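Local coordinates for protein phenylalanine--tRNA ligase beta subunit (Pyrococcus horikoshii, PDB 2CXI) that forms, with the alpha subunit, the enzyme that joins phenylalanine to tRNA(Phe) using ATP, this N-terminal fragment of it including the amino acid-editing domain, at residues A[58-63]-A[130-135]; A[68-73]-A[254-259]; A[99-104]-A[154-159]. All blocks are in the same frame, centred on the assembly; numbering follows the deposited sequence.

Contact 1: A[58-63]-A[130-135]; sequences DLWSAE and ALTFGR
Trp60 reaches across to Thr132 with the far end of its indole. The two side chains meet at a slant. Ring atom CH2 of Trp60 lies 3.6 Å from CG2 of Thr132, and CZ3 of Trp60 lies 3.8 Å from Thr132 CB. The methyl is presented because Thr132 CG2 stands anti to the backbone N, with OG1 beside that N (chi1 -55°). The same ring end faces the backbone of Phe133 with its edge: Phe133 N is 4.2 Å from Trp60 CZ3, close to the ring plane. Phe133 CB also touches CZ3 of Trp60, but the phenyl ring then leads away. Phe133 CG is anti to the backbone N (chi1 -173°), which carries the ring away from Trp60. There it packs on Pro57 and makes a cation-pi contact with Lys242. No hydrogen bond crosses this contact. At the other end of the indole, Trp60 NE1 is satisfied by the carbonyl of Asp53.

The contact joins the turn before helix 62-72 to the last turn of helix 116-133, in the B3/4 domain. That last turn is widened, of pi type. The side chain of Phe133 is about 8 Å from that of Asp331, a predicted magnesium ligand shared with the alpha subunit.

Just after Trp60, Ser61 takes the N-cap position of helix 62-72. Ser61 OG donates to Glu63 OE1 at 2.6 Å. The other oxygen, Glu63 OE2, makes a salt bridge with Arg257. The backbone N of Ala62 is taken by Gln121 of helix 116-133.

Contact 2: A[68-73]-A[254-259]; sequences QIKWAL and LAERGG
The carboxylate of Glu256 is met by Lys70 at one oxygen, from its end and not over a face. Lys70 NZ stands 2.9 Å from Glu256 OE1, nearly in line with the C-O bond. OE2 of Glu256 is 4.7 Å from the same NZ, so the grip is one-pronged. The other flat group nearby, the indole of Trp71, stays just short of contact: its CZ3 is 5.3 Å from Glu256 OE2. Trp71 packs instead on Glu76 and Met311, and its NE1 donates to the carbonyl of Gly78.

The pair is a salt bridge with one hydrogen bond inside it. The two chains come from opposite directions and overlap only at their ends. Lys70 CE is 3.5 Å from Glu256 OE1. A bend in the Glu256 chain at chi2 (-66°) helps bring OE1 to Lys70 NZ. Lys70 NZ has a second, weak hydrogen bond to Leu14 O. A methionine in place of Lys70 would probably leave the Glu256 carboxylate without its charge mate, and let it turn.

The bridge lies at the surface and ties helix 62-72 to the C-terminal end of helix 240-255, part of the B3/4 domain. That helix closes with a Schellman motif. Gly258, with positive phi, is its C-prime residue. Gly259 N donates to Leu254 O and Gly258 N to Ala255 O, each at 3.0 Å. Leu254 O accepts Arg257 N as well, the two donors coming from opposite faces of its plane. Ala255 to Gly258 form a type I turn. The side chain of Arg257 turns to Asp10 of helix 8-15 in a further salt bridge.

Contact 3: A[99-104]-A[154-159]; sequences DIRPYG and IYYKAA
Tyr156 and Arg101 are joined by a hydrogen bond that links strand 154-159 to the loop leading into strand 103-110. Strand 154-159 lies in the B3/4 domain and belongs to a mixed sheet with strand 103-110. Within it, strand 154-159 runs parallel to strand 84-93, and strand 103-110 pairs antiparallel with strands 231-237 and 260-267. The two segments do not pair with each other; a tyrosine side chain spans the distance.

The hydrogen bond runs from Tyr156 OH to Arg101 O, 2.8 Å long. The C=O...donor angle is 133°, and the hydroxyl is tilted 23° from the carbonyl plane. The ring gets there because Tyr156 CG is anti to the backbone N.

Other polar bonds fix the rest of Arg101. Its NE donates to Thr236 OG1, and NH1 and NH2 donate to the carbonyls of Arg137 and Arg138. The guanidinium plane stands 79° from the Tyr156 ring.

A separate bond reaches another chain: Tyr155, the residue before Tyr156, hydrogen-bonds through its OH to Ser18 of the second subunit.

Van der Waals contacts complete the fit. The extended Arg101 chain crosses the phenol end at about a right angle, with Arg101 CG 3.2 Å and CB 3.3 Å from Tyr156 OH. Ring atom CE2 of Tyr156 lies 3.9 Å from Tyr103 O, reached obliquely. Gly104 has no side chain to intrude; a CB there would sit only 3.1 Å from Tyr156 CD2.

In the fold
From the N terminus, contact 1 opens first and closes at 130-135. Contact 2 opens inside that loop, on the last turns of helix 62-72, and closes far later, at 254-259. Contacts 1 and 2 therefore cross. They also touch, through the Glu63-Arg257 salt bridge. Contact 3 starts within both loops and closes at 154-159. It crosses contact 1 but is nested inside contact 2, its centre about 33 Å from that of contact 2. Contact 1 ties the turn before helix 62-72 to the end of helix 116-133, contact 2 ties helix 62-72 to the end of helix 240-255, and contact 3 ties strand 154-159 to the loop before strand 103-110.

Contact 1: A[58-63]-A[130-135]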
loop_
_atom_site.group_PDB
_atom_site.type_symbol
_atom_site.label_atom_id
_atom_site.label_comp_id
_atom_site.label_asym_id
_atom_site.label_seq_id
_atom_site.Cartn_x
_atom_site.Cartn_y
_atom_site.Cartn_z
ATOM N N ASP A 58 9.294 -35.200 13.869
ATOM C CA ASP A 58 7.975 -35.449 13.312
ATOM C C ASP A 58 7.223 -36.468 14.163
ATOM O O ASP A 58 6.004 -36.461 14.168
ATOM C CB ASP A 58 8.015 -35.857 11.830
ATOM C CG ASP A 58 8.539 -37.261 11.590
ATOM O OD1 ASP A 58 7.738 -38.196 11.365
ATOM O OD2 ASP A 58 9.739 -37.543 11.578
ATOM N N LEU A 59 7.974 -37.302 14.918
ATOM C CA LEU A 59 7.390 -38.394 15.671
ATOM C C LEU A 59 7.104 -38.020 17.091
ATOM O O LEU A 59 6.748 -38.909 17.875
ATOM C CB LEU A 59 8.319 -39.634 15.646
ATOM C CG LEU A 59 8.128 -40.716 14.577
ATOM C CD1 LEU A 59 7.252 -40.289 13.432
ATOM C CD2 LEU A 59 9.419 -41.380 14.042
ATOM N N TRP A 60 7.235 -36.746 17.449
ATOM C CA TRP A 60 7.117 -36.348 18.859
ATOM C C TRP A 60 5.826 -35.687 19.246
ATOM O O TRP A 60 5.817 -34.826 20.150
ATOM C CB TRP A 60 8.276 -35.437 19.291
ATOM C CG TRP A 60 9.607 -35.991 19.086
ATOM C CD1 TRP A 60 9.948 -37.304 18.852
ATOM C CD2 TRP A 60 10.822 -35.254 19.080
ATOM N NE1 TRP A 60 11.305 -37.411 18.688
ATOM C CE2 TRP A 60 11.864 -36.162 18.822
ATOM C CE3 TRP A 60 11.141 -33.886 19.259
ATOM C CZ2 TRP A 60 13.201 -35.768 18.738
ATOM C CZ3 TRP A 60 12.468 -33.503 19.162
ATOM C CH2 TRP A 60 13.479 -34.448 18.913
ATOM N N SER A 61 4.726 -36.044 18.574
ATOM C CA SER A 61 3.423 -35.568 18.988
ATOM C C SER A 61 2.362 -36.552 18.546
ATOM O O SER A 61 2.630 -37.436 17.710
ATOM C CB SER A 61 3.123 -34.178 18.360
ATOM O OG SER A 61 2.899 -34.332 16.963
ATOM N N ALA A 62 1.136 -36.327 19.018
ATOM C CA ALA A 62 -0.012 -37.185 18.631
ATOM C C ALA A 62 -0.192 -37.229 17.125
ATOM O O ALA A 62 -0.510 -38.281 16.539
ATOM C CB ALA A 62 -1.308 -36.677 19.272
ATOM N N GLU A 63 -0.007 -36.060 16.490
ATOM C CA GLU A 63 -0.253 -35.978 15.044
ATOM C C GLU A 63 0.716 -36.891 14.293
ATOM O O GLU A 63 0.325 -37.594 13.347
ATOM C CB GLU A 63 -0.149 -34.520 14.513
ATOM C CG GLU A 63 -1.111 -33.534 15.182
ATOM C CD GLU A 63 -0.575 -32.936 16.482
ATOM O OE1 GLU A 63 0.506 -33.327 16.966
ATOM O OE2 GLU A 63 -1.225 -32.044 17.029
ATOM N N ALA A 130 12.022 -27.542 20.570
ATOM C CA ALA A 130 12.980 -26.547 21.075
ATOM C C ALA A 130 13.975 -27.117 22.065
ATOM O O ALA A 130 15.121 -26.718 22.075
ATOM C CB ALA A 130 12.242 -25.372 21.713
ATOM N N LEU A 131 13.538 -28.048 22.907
ATOM C CA LEU A 131 14.451 -28.606 23.922
ATOM C C LEU A 131 15.564 -29.443 23.327
ATOM O O LEU A 131 16.743 -29.201 23.614
ATOM C CB LEU A 131 13.682 -29.448 24.952
ATOM C CG LEU A 131 14.435 -30.340 25.960
ATOM C CD1 LEU A 131 15.295 -29.575 26.936
ATOM C CD2 LEU A 131 13.352 -31.145 26.710
ATOM N N THR A 132 15.158 -30.434 22.524
ATOM C CA THR A 132 16.011 -31.509 22.004
ATOM C C THR A 132 16.663 -31.146 20.670
ATOM O O THR A 132 17.880 -31.013 20.550
ATOM C CB THR A 132 15.131 -32.758 21.745
ATOM O OG1 THR A 132 14.415 -33.107 22.942
ATOM C CG2 THR A 132 15.982 -33.957 21.488
ATOM N N PHE A 133 15.826 -31.024 19.656
ATOM C CA PHE A 133 16.294 -30.655 18.312
ATOM C C PHE A 133 16.901 -29.257 18.334
ATOM O O PHE A 133 17.928 -29.003 17.705
ATOM C CB PHE A 133 15.097 -30.734 17.345
ATOM C CG PHE A 133 15.451 -30.553 15.893
ATOM C CD1 PHE A 133 16.077 -31.554 15.189
ATOM C CD2 PHE A 133 15.104 -29.365 15.230
ATOM C CE1 PHE A 133 16.363 -31.399 13.814
ATOM C CE2 PHE A 133 15.405 -29.176 13.874
ATOM C CZ PHE A 133 16.012 -30.201 13.158
ATOM N N GLY A 134 16.304 -28.352 19.109
ATOM C CA GLY A 134 16.744 -26.953 19.089
ATOM C C GLY A 134 17.757 -26.549 20.162
ATOM O O GLY A 134 18.013 -25.357 20.360
ATOM N N ARG A 135 18.278 -27.528 20.897
ATOM C CA ARG A 135 19.285 -27.316 21.971
ATOM C C ARG A 135 18.887 -26.208 22.956
ATOM O O ARG A 135 19.523 -25.139 23.022
ATOM C CB ARG A 135 20.713 -27.062 21.430
ATOM C CG ARG A 135 21.150 -27.946 20.246
ATOM C CD ARG A 135 21.554 -29.443 20.481
ATOM N NE ARG A 135 22.323 -29.728 21.684
ATOM C CZ ARG A 135 22.930 -30.901 21.942
ATOM N NH1 ARG A 135 22.893 -31.890 21.072
ATOM N NH2 ARG A 135 23.582 -31.079 23.077
#

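Contact 2: A[68-73]-A[254-259]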
loop_
_atom_site.group_PDB
_atom_site.type_symbol
_atom_site.label_atom_id
_atom_site.label_comp_id
_atom_site.label_asym_id
_atom_site.label_seq_id
_atom_site.Cartn_x
_atom_site.Cartn_y
_atom_site.Cartn_z
ATOM N N GLN A 68 2.061 -42.074 11.472
ATOM C CA GLN A 68 2.784 -43.325 11.317
ATOM C C GLN A 68 1.904 -44.538 11.396
ATOM O O GLN A 68 2.026 -45.457 10.573
ATOM C CB GLN A 68 3.827 -43.515 12.399
ATOM C CG GLN A 68 5.122 -43.728 11.809
ATOM C CD GLN A 68 5.651 -42.378 11.663
ATOM O OE1 GLN A 68 6.347 -42.045 10.699
ATOM N NE2 GLN A 68 5.270 -41.532 12.627
ATOM N N ILE A 69 1.065 -44.568 12.420
ATOM C CA ILE A 69 0.138 -45.692 12.588
ATOM C C ILE A 69 -0.799 -45.841 11.386
ATOM O O ILE A 69 -1.083 -46.963 10.962
ATOM C CB ILE A 69 -0.594 -45.579 13.936
ATOM C CG1 ILE A 69 0.422 -45.758 15.065
ATOM C CG2 ILE A 69 -1.747 -46.630 14.071
ATOM C CD1 ILE A 69 -0.137 -45.311 16.456
ATOM N N LYS A 70 -1.312 -44.730 10.858
ATOM C CA LYS A 70 -2.197 -44.815 9.680
ATOM C C LYS A 70 -1.474 -45.506 8.513
ATOM O O LYS A 70 -2.064 -46.342 7.812
ATOM C CB LYS A 70 -2.719 -43.424 9.239
ATOM C CG LYS A 70 -3.907 -42.912 10.118
ATOM C CD LYS A 70 -4.570 -41.671 9.541
ATOM C CE LYS A 70 -3.674 -40.454 9.675
ATOM N NZ LYS A 70 -4.532 -39.209 9.423
ATOM N N TRP A 71 -0.208 -45.147 8.289
ATOM C CA TRP A 71 0.604 -45.786 7.248
ATOM C C TRP A 71 0.915 -47.255 7.575
ATOM O O TRP A 71 0.791 -48.149 6.707
ATOM C CB TRP A 71 1.898 -44.972 7.007
ATOM C CG TRP A 71 1.809 -44.088 5.797
ATOM C CD1 TRP A 71 2.369 -44.319 4.590
ATOM C CD2 TRP A 71 1.121 -42.822 5.689
ATOM N NE1 TRP A 71 2.079 -43.278 3.721
ATOM C CE2 TRP A 71 1.321 -42.344 4.380
ATOM C CE3 TRP A 71 0.353 -42.041 6.580
ATOM C CZ2 TRP A 71 0.760 -41.133 3.918
ATOM C CZ3 TRP A 71 -0.192 -40.825 6.129
ATOM C CH2 TRP A 71 0.017 -40.389 4.809
ATOM N N ALA A 72 1.267 -47.527 8.821
ATOM C CA ALA A 72 1.511 -48.915 9.243
ATOM C C ALA A 72 0.287 -49.808 8.997
ATOM O O ALA A 72 0.417 -50.956 8.576
ATOM C CB ALA A 72 1.912 -48.956 10.703
ATOM N N LEU A 73 -0.902 -49.271 9.241
ATOM C CA LEU A 73 -2.127 -50.023 9.028
ATOM C C LEU A 73 -2.613 -49.982 7.593
ATOM O O LEU A 73 -3.633 -50.574 7.292
ATOM C CB LEU A 73 -3.259 -49.509 9.950
ATOM C CG LEU A 73 -2.942 -49.618 11.442
ATOM C CD1 LEU A 73 -3.980 -48.863 12.295
ATOM C CD2 LEU A 73 -2.725 -51.079 11.906
ATOM N N LEU A 254 -0.221 -29.748 12.065
ATOM C CA LEU A 254 -1.488 -29.017 11.955
ATOM C C LEU A 254 -2.321 -29.397 10.735
ATOM O O LEU A 254 -3.564 -29.450 10.805
ATOM C CB LEU A 254 -1.243 -27.485 12.055
ATOM C CG LEU A 254 -0.714 -26.947 13.390
ATOM C CD1 LEU A 254 -0.460 -25.425 13.356
ATOM C CD2 LEU A 254 -1.648 -27.321 14.577
ATOM N N ALA A 255 -1.667 -29.758 9.633
ATOM C CA ALA A 255 -2.395 -30.321 8.486
ATOM C C ALA A 255 -3.168 -31.609 8.857
ATOM O O ALA A 255 -4.260 -31.876 8.321
ATOM C CB ALA A 255 -1.466 -30.561 7.316
ATOM N N GLU A 256 -2.622 -32.387 9.796
ATOM C CA GLU A 256 -3.334 -33.615 10.269
ATOM C C GLU A 256 -4.624 -33.314 11.004
ATOM O O GLU A 256 -5.484 -34.201 11.150
ATOM C CB GLU A 256 -2.457 -34.475 11.202
ATOM C CG GLU A 256 -1.287 -35.163 10.509
ATOM C CD GLU A 256 -1.693 -36.222 9.497
ATOM O OE1 GLU A 256 -2.540 -37.103 9.778
ATOM O OE2 GLU A 256 -1.168 -36.142 8.394
ATOM N N ARG A 257 -4.745 -32.089 11.504
ATOM C CA ARG A 257 -5.962 -31.574 12.133
ATOM C C ARG A 257 -6.840 -30.763 11.142
ATOM O O ARG A 257 -7.720 -29.999 11.563
ATOM C CB ARG A 257 -5.575 -30.677 13.341
ATOM C CG ARG A 257 -4.586 -31.378 14.301
ATOM C CD ARG A 257 -4.717 -30.931 15.716
ATOM N NE ARG A 257 -3.934 -31.716 16.685
ATOM C CZ ARG A 257 -4.392 -32.758 17.371
ATOM N NH1 ARG A 257 -3.581 -33.365 18.215
ATOM N NH2 ARG A 257 -5.622 -33.216 17.193
ATOM N N GLY A 258 -6.596 -30.905 9.839
ATOM C CA GLY A 258 -7.448 -30.238 8.852
ATOM C C GLY A 258 -6.961 -28.835 8.500
ATOM O O GLY A 258 -7.578 -28.152 7.667
ATOM N N GLY A 259 -5.853 -28.393 9.110
ATOM C CA GLY A 259 -5.267 -27.078 8.778
ATOM C C GLY A 259 -4.862 -26.926 7.318
ATOM O O GLY A 259 -4.310 -27.846 6.692
#

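Contact 3: A[99-104]-A[154-159]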
loop_
_atom_site.group_PDB
_atom_site.type_symbol
_atom_site.label_atom_id
_atom_site.label_comp_id
_atom_site.label_asym_id
_atom_site.label_seq_id
_atom_site.Cartn_x
_atom_site.Cartn_y
_atom_site.Cartn_z
ATOM N N ASP A 99 24.334 -11.579 13.505
ATOM C CA ASP A 99 25.228 -12.151 14.495
ATOM C C ASP A 99 24.532 -12.184 15.844
ATOM O O ASP A 99 25.174 -12.291 16.888
ATOM C CB ASP A 99 26.546 -11.347 14.549
ATOM C CG ASP A 99 27.675 -12.105 15.243
ATOM O OD1 ASP A 99 27.722 -13.373 15.157
ATOM O OD2 ASP A 99 28.546 -11.495 15.916
ATOM N N ILE A 100 23.195 -12.112 15.838
ATOM C CA ILE A 100 22.432 -12.150 17.086
ATOM C C ILE A 100 21.463 -13.344 17.109
ATOM O O ILE A 100 21.460 -14.147 18.084
ATOM C CB ILE A 100 21.665 -10.778 17.313
ATOM C CG1 ILE A 100 22.657 -9.597 17.341
ATOM C CG2 ILE A 100 20.746 -10.841 18.568
ATOM C CD1 ILE A 100 22.009 -8.199 17.281
ATOM N N ARG A 101 20.638 -13.450 16.062
ATOM C CA ARG A 101 19.763 -14.625 15.869
ATOM C C ARG A 101 19.272 -14.589 14.402
ATOM O O ARG A 101 18.172 -14.115 14.117
ATOM C CB ARG A 101 18.611 -14.637 16.888
ATOM C CG ARG A 101 17.833 -15.980 16.931
ATOM C CD ARG A 101 16.825 -16.096 18.103
ATOM N NE ARG A 101 16.279 -17.466 18.141
ATOM C CZ ARG A 101 16.923 -18.527 18.626
ATOM N NH1 ARG A 101 16.354 -19.732 18.546
ATOM N NH2 ARG A 101 18.137 -18.407 19.198
ATOM N N PRO A 102 20.140 -15.022 13.470
ATOM C CA PRO A 102 20.034 -14.587 12.072
ATOM C C PRO A 102 18.774 -14.985 11.307
ATOM O O PRO A 102 18.295 -14.164 10.514
ATOM C CB PRO A 102 21.292 -15.196 11.410
ATOM C CG PRO A 102 21.734 -16.314 12.349
ATOM C CD PRO A 102 21.340 -15.851 13.709
ATOM N N TYR A 103 18.237 -16.196 11.523
ATOM C CA TYR A 103 17.164 -16.731 10.650
ATOM C C TYR A 103 15.813 -16.794 11.315
ATOM O O TYR A 103 15.721 -17.166 12.472
ATOM C CB TYR A 103 17.516 -18.126 10.095
ATOM C CG TYR A 103 18.790 -18.077 9.298
ATOM C CD1 TYR A 103 18.814 -17.448 8.035
ATOM C CD2 TYR A 103 19.988 -18.608 9.808
ATOM C CE1 TYR A 103 20.019 -17.364 7.302
ATOM C CE2 TYR A 103 21.181 -18.542 9.090
ATOM C CZ TYR A 103 21.183 -17.912 7.840
ATOM O OH TYR A 103 22.356 -17.853 7.132
ATOM N N GLY A 104 14.781 -16.419 10.547
ATOM C CA GLY A 104 13.352 -16.593 10.871
ATOM C C GLY A 104 12.685 -17.176 9.618
ATOM O O GLY A 104 12.986 -16.779 8.461
ATOM N N ILE A 154 4.811 -8.329 8.901
ATOM C CA ILE A 154 5.435 -8.639 10.215
ATOM C C ILE A 154 6.940 -8.401 10.094
ATOM O O ILE A 154 7.518 -8.642 9.027
ATOM C CB ILE A 154 5.117 -10.118 10.668
ATOM C CG1 ILE A 154 3.600 -10.395 10.642
ATOM C CG2 ILE A 154 5.747 -10.405 12.037
ATOM C CD1 ILE A 154 2.733 -9.514 11.554
ATOM N N TYR A 155 7.551 -7.917 11.164
ATOM C CA TYR A 155 8.996 -7.603 11.223
ATOM C C TYR A 155 9.704 -8.408 12.303
ATOM O O TYR A 155 9.292 -8.380 13.427
ATOM C CB TYR A 155 9.172 -6.107 11.528
ATOM C CG TYR A 155 8.554 -5.262 10.453
ATOM C CD1 TYR A 155 7.199 -4.960 10.475
ATOM C CD2 TYR A 155 9.334 -4.806 9.379
ATOM C CE1 TYR A 155 6.603 -4.191 9.445
ATOM C CE2 TYR A 155 8.786 -4.070 8.377
ATOM C CZ TYR A 155 7.424 -3.758 8.405
ATOM O OH TYR A 155 6.904 -2.998 7.372
ATOM N N TYR A 156 10.731 -9.158 11.918
ATOM C CA TYR A 156 11.635 -9.790 12.861
ATOM C C TYR A 156 12.919 -8.924 12.852
ATOM O O TYR A 156 13.658 -8.898 11.854
ATOM C CB TYR A 156 11.876 -11.241 12.416
ATOM C CG TYR A 156 12.906 -11.973 13.234
ATOM C CD1 TYR A 156 12.889 -11.920 14.632
ATOM C CD2 TYR A 156 13.872 -12.767 12.602
ATOM C CE1 TYR A 156 13.855 -12.606 15.376
ATOM C CE2 TYR A 156 14.809 -13.475 13.338
ATOM C CZ TYR A 156 14.794 -13.366 14.726
ATOM O OH TYR A 156 15.755 -14.030 15.444
ATOM N N LYS A 157 13.110 -8.149 13.908
ATOM C CA LYS A 157 14.099 -7.068 13.900
ATOM C C LYS A 157 15.057 -7.027 15.089
ATOM O O LYS A 157 14.783 -7.588 16.152
ATOM C CB LYS A 157 13.386 -5.696 13.768
ATOM C CG LYS A 157 12.560 -5.309 15.021
ATOM C CD LYS A 157 12.086 -3.881 14.892
ATOM C CE LYS A 157 11.347 -3.454 16.164
ATOM N NZ LYS A 157 11.487 -1.959 16.479
ATOM N N ALA A 158 16.180 -6.329 14.896
ATOM C CA ALA A 158 17.083 -6.017 15.984
ATOM C C ALA A 158 16.491 -4.792 16.674
ATOM O O ALA A 158 16.326 -3.767 16.046
ATOM C CB ALA A 158 18.496 -5.711 15.432
ATOM N N ALA A 159 16.150 -4.942 17.945
ATOM C CA ALA A 159 15.552 -3.886 18.761
ATOM C C ALA A 159 16.503 -3.329 19.835
ATOM O O ALA A 159 17.303 -4.066 20.438
ATOM C CB ALA A 159 14.297 -4.416 19.437
#